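Local structure of PlyP35 (Listeria phage P35, 6S3Y) at residues Lys19-Arg29 against His42-Asp53. The protein probably binds the Listeria cell wall as the C-terminal targeting part of a phage endolysin, with two related cell wall binding sequences of the SH3 clan. Residues are numbered along the deposited sequence; the frame is centred on the assembly and turned at random.
Sequences KPQFLNSKSVR and HNSHWYTGVVKD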
loop_
_atom_site.group_PDB
_atom_site.type_symbol
_atom_site.label_atom_id
_atom_site.label_comp_id
_atom_site.label_asym_id
_atom_site.label_seq_id
_atom_site.Cartn_x
_atom_site.Cartn_y
_atom_site.Cartn_z
ATOM N N LYS A 19 -5.245 10.189 0.723
ATOM C CA LYS A 19 -6.595 9.849 1.236
ATOM C C LYS A 19 -6.524 8.512 1.932
ATOM O O LYS A 19 -5.671 7.701 1.562
ATOM C CB LYS A 19 -7.577 9.659 0.083
ATOM C CG LYS A 19 -7.710 10.836 -0.848
ATOM C CD LYS A 19 -8.363 10.513 -2.145
ATOM C CE LYS A 19 -8.270 11.693 -3.078
ATOM N NZ LYS A 19 -9.021 11.401 -4.323
ATOM N N PRO A 20 -7.418 8.221 2.895
ATOM C CA PRO A 20 -7.442 6.910 3.546
ATOM C C PRO A 20 -8.159 5.848 2.688
ATOM O O PRO A 20 -9.101 5.252 3.155
ATOM C CB PRO A 20 -8.186 7.189 4.848
ATOM C CG PRO A 20 -9.166 8.280 4.462
ATOM C CD PRO A 20 -8.438 9.129 3.447
ATOM N N GLN A 21 -7.664 5.629 1.473
ATOM C CA GLN A 21 -8.232 4.658 0.507
ATOM C C GLN A 21 -7.097 4.267 -0.445
ATOM O O GLN A 21 -6.191 5.090 -0.664
ATOM C CB GLN A 21 -9.453 5.263 -0.226
ATOM C CG GLN A 21 -9.188 6.637 -0.851
ATOM C CD GLN A 21 -10.352 7.471 -1.363
ATOM O OE1 GLN A 21 -11.109 8.066 -0.602
ATOM N NE2 GLN A 21 -10.433 7.611 -2.686
ATOM N N PHE A 22 -7.146 3.050 -0.991
ATOM C CA PHE A 22 -6.153 2.547 -1.958
ATOM C C PHE A 22 -6.525 2.921 -3.388
ATOM O O PHE A 22 -5.605 3.035 -4.211
ATOM C CB PHE A 22 -5.998 1.055 -1.734
ATOM C CG PHE A 22 -5.288 0.722 -0.453
ATOM C CD1 PHE A 22 -3.939 1.021 -0.289
ATOM C CD2 PHE A 22 -5.968 0.131 0.583
ATOM C CE1 PHE A 22 -3.294 0.689 0.881
ATOM C CE2 PHE A 22 -5.321 -0.199 1.753
ATOM C CZ PHE A 22 -3.980 0.067 1.890
ATOM N N LEU A 23 -7.804 3.103 -3.683
ATOM C CA LEU A 23 -8.302 3.474 -5.043
ATOM C C LEU A 23 -8.365 5.003 -5.143
ATOM O O LEU A 23 -8.860 5.633 -4.177
ATOM C CB LEU A 23 -9.692 2.852 -5.241
ATOM C CG LEU A 23 -10.425 3.211 -6.540
ATOM C CD1 LEU A 23 -9.787 2.580 -7.731
ATOM C CD2 LEU A 23 -11.908 2.838 -6.498
ATOM N N ASN A 24 -7.923 5.570 -6.275
ATOM C CA ASN A 24 -8.061 7.007 -6.618
ATOM C C ASN A 24 -7.317 7.849 -5.573
ATOM O O ASN A 24 -7.850 8.895 -5.176
ATOM C CB ASN A 24 -9.534 7.465 -6.723
ATOM C CG ASN A 24 -10.267 6.782 -7.858
ATOM O OD1 ASN A 24 -9.686 6.545 -8.914
ATOM N ND2 ASN A 24 -11.521 6.434 -7.625
ATOM N N SER A 25 -6.167 7.388 -5.106
ATOM C CA SER A 25 -5.296 8.119 -4.155
ATOM C C SER A 25 -3.882 8.183 -4.730
ATOM O O SER A 25 -3.502 7.312 -5.490
ATOM C CB SER A 25 -5.333 7.510 -2.774
ATOM O OG SER A 25 -4.791 6.189 -2.773
ATOM N N LYS A 26 -3.160 9.234 -4.384
ATOM C CA LYS A 26 -1.740 9.451 -4.766
ATOM C C LYS A 26 -0.886 9.202 -3.534
ATOM O O LYS A 26 -1.349 9.484 -2.428
ATOM C CB LYS A 26 -1.533 10.878 -5.281
ATOM C CG LYS A 26 -2.151 11.138 -6.643
ATOM C CD LYS A 26 -2.330 12.585 -6.961
ATOM C CE LYS A 26 -2.721 12.769 -8.412
ATOM N NZ LYS A 26 -2.698 14.204 -8.775
ATOM N N SER A 27 0.331 8.718 -3.728
ATOM C CA SER A 27 1.301 8.504 -2.634
ATOM C C SER A 27 1.897 9.857 -2.235
ATOM O O SER A 27 2.494 10.521 -3.071
ATOM C CB SER A 27 2.355 7.511 -3.029
ATOM O OG SER A 27 1.769 6.222 -3.183
ATOM N N VAL A 28 1.692 10.270 -0.999
ATOM C CA VAL A 28 2.448 11.412 -0.398
ATOM C C VAL A 28 3.868 10.918 -0.091
ATOM O O VAL A 28 4.815 11.647 -0.383
ATOM C CB VAL A 28 1.721 11.937 0.849
ATOM C CG1 VAL A 28 2.542 12.984 1.560
ATOM C CG2 VAL A 28 0.353 12.486 0.487
ATOM N N ARG A 29 3.995 9.721 0.476
ATOM C CA ARG A 29 5.288 9.021 0.676
ATOM C C ARG A 29 5.097 7.530 0.378
ATOM O O ARG A 29 4.035 6.981 0.716
ATOM C CB ARG A 29 5.812 9.137 2.114
ATOM C CG ARG A 29 6.194 10.546 2.525
ATOM C CD ARG A 29 7.459 11.060 1.898
ATOM N NE ARG A 29 7.830 12.371 2.429
ATOM C CZ ARG A 29 7.445 13.533 1.919
ATOM N NH1 ARG A 29 6.656 13.583 0.865
ATOM N NH2 ARG A 29 7.858 14.674 2.430
ATOM N N HIS A 42 -6.377 7.402 12.924
ATOM C CA HIS A 42 -7.376 8.159 12.141
ATOM C C HIS A 42 -8.731 7.469 12.253
ATOM O O HIS A 42 -9.728 8.170 12.435
ATOM C CB HIS A 42 -6.933 8.326 10.695
ATOM C CG HIS A 42 -7.965 8.931 9.816
ATOM N ND1 HIS A 42 -8.419 10.209 9.955
ATOM C CD2 HIS A 42 -8.643 8.398 8.790
ATOM C CE1 HIS A 42 -9.351 10.442 9.051
ATOM N NE2 HIS A 42 -9.497 9.346 8.310
ATOM N N ASN A 43 -8.766 6.156 12.076
ATOM C CA ASN A 43 -9.982 5.329 12.317
ATOM C C ASN A 43 -9.522 3.901 12.620
ATOM O O ASN A 43 -8.338 3.730 12.910
ATOM C CB ASN A 43 -10.995 5.442 11.177
ATOM C CG ASN A 43 -10.608 4.762 9.885
ATOM O OD1 ASN A 43 -9.535 4.159 9.783
ATOM N ND2 ASN A 43 -11.438 4.907 8.866
ATOM N N SER A 44 -10.401 2.914 12.584
ATOM C CA SER A 44 -10.052 1.525 12.981
ATOM C C SER A 44 -8.950 0.963 12.083
ATOM O O SER A 44 -8.187 0.152 12.573
ATOM C CB SER A 44 -11.255 0.623 12.980
ATOM O OG SER A 44 -11.821 0.620 11.694
ATOM N N HIS A 45 -8.849 1.374 10.821
ATOM C CA HIS A 45 -7.966 0.747 9.812
ATOM C C HIS A 45 -6.847 1.688 9.358
ATOM O O HIS A 45 -5.987 1.210 8.599
ATOM C CB HIS A 45 -8.806 0.213 8.645
ATOM C CG HIS A 45 -9.523 -1.051 8.979
ATOM N ND1 HIS A 45 -10.496 -1.112 9.960
ATOM C CD2 HIS A 45 -9.423 -2.303 8.474
ATOM C CE1 HIS A 45 -10.947 -2.355 10.060
ATOM N NE2 HIS A 45 -10.303 -3.100 9.165
ATOM N N TRP A 46 -6.829 2.946 9.764
ATOM C CA TRP A 46 -5.905 3.950 9.182
ATOM C C TRP A 46 -5.277 4.821 10.262
ATOM O O TRP A 46 -5.909 5.088 11.301
ATOM C CB TRP A 46 -6.596 4.831 8.144
ATOM C CG TRP A 46 -7.037 4.095 6.917
ATOM C CD1 TRP A 46 -8.186 3.371 6.772
ATOM C CD2 TRP A 46 -6.323 3.990 5.671
ATOM N NE1 TRP A 46 -8.221 2.817 5.528
ATOM C CE2 TRP A 46 -7.098 3.180 4.824
ATOM C CE3 TRP A 46 -5.111 4.496 5.194
ATOM C CZ2 TRP A 46 -6.712 2.886 3.518
ATOM C CZ3 TRP A 46 -4.726 4.201 3.906
ATOM C CH2 TRP A 46 -5.525 3.421 3.075
ATOM N N TYR A 47 -4.056 5.262 9.972
ATOM C CA TYR A 47 -3.295 6.311 10.674
ATOM C C TYR A 47 -3.242 7.500 9.728
ATOM O O TYR A 47 -3.316 7.314 8.506
ATOM C CB TYR A 47 -1.883 5.833 11.056
ATOM C CG TYR A 47 -1.848 4.826 12.168
ATOM C CD1 TYR A 47 -1.822 5.229 13.488
ATOM C CD2 TYR A 47 -1.875 3.465 11.912
ATOM C CE1 TYR A 47 -1.817 4.304 14.525
ATOM C CE2 TYR A 47 -1.888 2.529 12.936
ATOM C CZ TYR A 47 -1.856 2.951 14.244
ATOM O OH TYR A 47 -1.905 2.057 15.277
ATOM N N THR A 48 -3.057 8.691 10.285
ATOM C CA THR A 48 -2.747 9.896 9.502
ATOM C C THR A 48 -1.495 10.538 10.087
ATOM O O THR A 48 -1.146 10.228 11.216
ATOM C CB THR A 48 -3.950 10.849 9.449
ATOM O OG1 THR A 48 -3.633 11.929 8.566
ATOM C CG2 THR A 48 -4.326 11.393 10.803
ATOM N N GLY A 49 -0.850 11.397 9.318
ATOM C CA GLY A 49 0.246 12.238 9.798
ATOM C C GLY A 49 0.548 13.327 8.805
ATOM O O GLY A 49 -0.154 13.408 7.768
ATOM N N VAL A 50 1.571 14.120 9.112
ATOM C CA VAL A 50 2.008 15.243 8.265
ATOM C C VAL A 50 3.498 15.071 7.966
ATOM O O VAL A 50 4.213 14.568 8.821
ATOM C CB VAL A 50 1.682 16.553 8.991
ATOM C CG1 VAL A 50 2.268 17.754 8.283
ATOM C CG2 VAL A 50 0.172 16.713 9.111
ATOM N N VAL A 51 3.901 15.463 6.760
ATOM C CA VAL A 51 5.312 15.551 6.306
ATOM C C VAL A 51 5.493 16.940 5.674
ATOM O O VAL A 51 4.469 17.635 5.423
ATOM C CB VAL A 51 5.497 14.379 5.321
ATOM C CG1 VAL A 51 4.968 14.675 3.968
ATOM C CG2 VAL A 51 6.750 13.608 5.456
ATOM N N LYS A 52 6.725 17.332 5.407
ATOM C CA LYS A 52 7.037 18.619 4.729
ATOM C C LYS A 52 7.404 18.345 3.280
ATOM O O LYS A 52 8.335 17.569 3.069
ATOM C CB LYS A 52 8.218 19.327 5.408
ATOM C CG LYS A 52 8.065 19.559 6.895
ATOM C CD LYS A 52 6.876 20.418 7.298
ATOM C CE LYS A 52 7.202 21.891 7.486
ATOM N NZ LYS A 52 7.486 22.554 6.189
ATOM N N ASP A 53 6.695 18.943 2.326
ATOM C CA ASP A 53 7.139 19.043 0.912
ATOM C C ASP A 53 7.578 20.494 0.697
ATOM O O ASP A 53 6.691 21.365 0.521
ATOM C CB ASP A 53 6.055 18.610 -0.074
ATOM C CG ASP A 53 5.790 17.113 -0.124
ATOM O OD1 ASP A 53 6.632 16.317 0.338
ATOM O OD2 ASP A 53 4.753 16.749 -0.689
#
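With chi1 at -66°, Trp46 places CG anti to its own carbonyl carbon and lays one face of its indole against Pro20; Arg29 has the same first torsion and, bent at chi2 (-73°), carries its guanidinium to Val51 and Asp53. At the Trp46 end, Pro20 CB stands 3.9 Å from the centroid of the five-membered ring formed by Trp46 CG, CD1, NE1, CE2 and CD2, 17° off the normal, which is the geometry of a CH-pi contact. The backbone of the inverse gamma turn centred on Pro20 continues over the same indole: Pro20 O lies 3.3 Å from Trp46 CE2, above the ring plane and offset toward the rim. Phe22 approaches the six-membered ring obliquely, with Phe22 CE2 3.8 Å from Trp46 CZ2; it also meets Trp89, Met66 and Met135, so this end belongs to a larger apolar cluster. His42 borders the proline, NE2 of His42 being 4.0 Å from CG of Pro20.

At the Arg29 end, NH1 and NH2 of Arg29 both bond to OD1 of Asp53, at 2.8 and 2.9 Å. The carboxylate is nearly coplanar with the guanidinium, and NH1 uses the syn lone pair of that oxygen. NH1 also donates to Val28 O from above its carbonyl plane, which probably helps to hold the guanidinium's orientation, while Val51 CG1 lies over one guanidinium face, displaced toward its rim, 3.3 Å from Arg29 NH2. Beside it, Val28 CG1 touches Val51 CG1. The contact thus joins the loop leading into strand 27-32, and its beta bulge opposite Phe16, to strand 46-53 of the other sheet: aromatic and CH-pi packing at one end, and at the other a salt bridge converging on one carboxylate oxygen, probably partly screened by solvent because Asp53 is exposed.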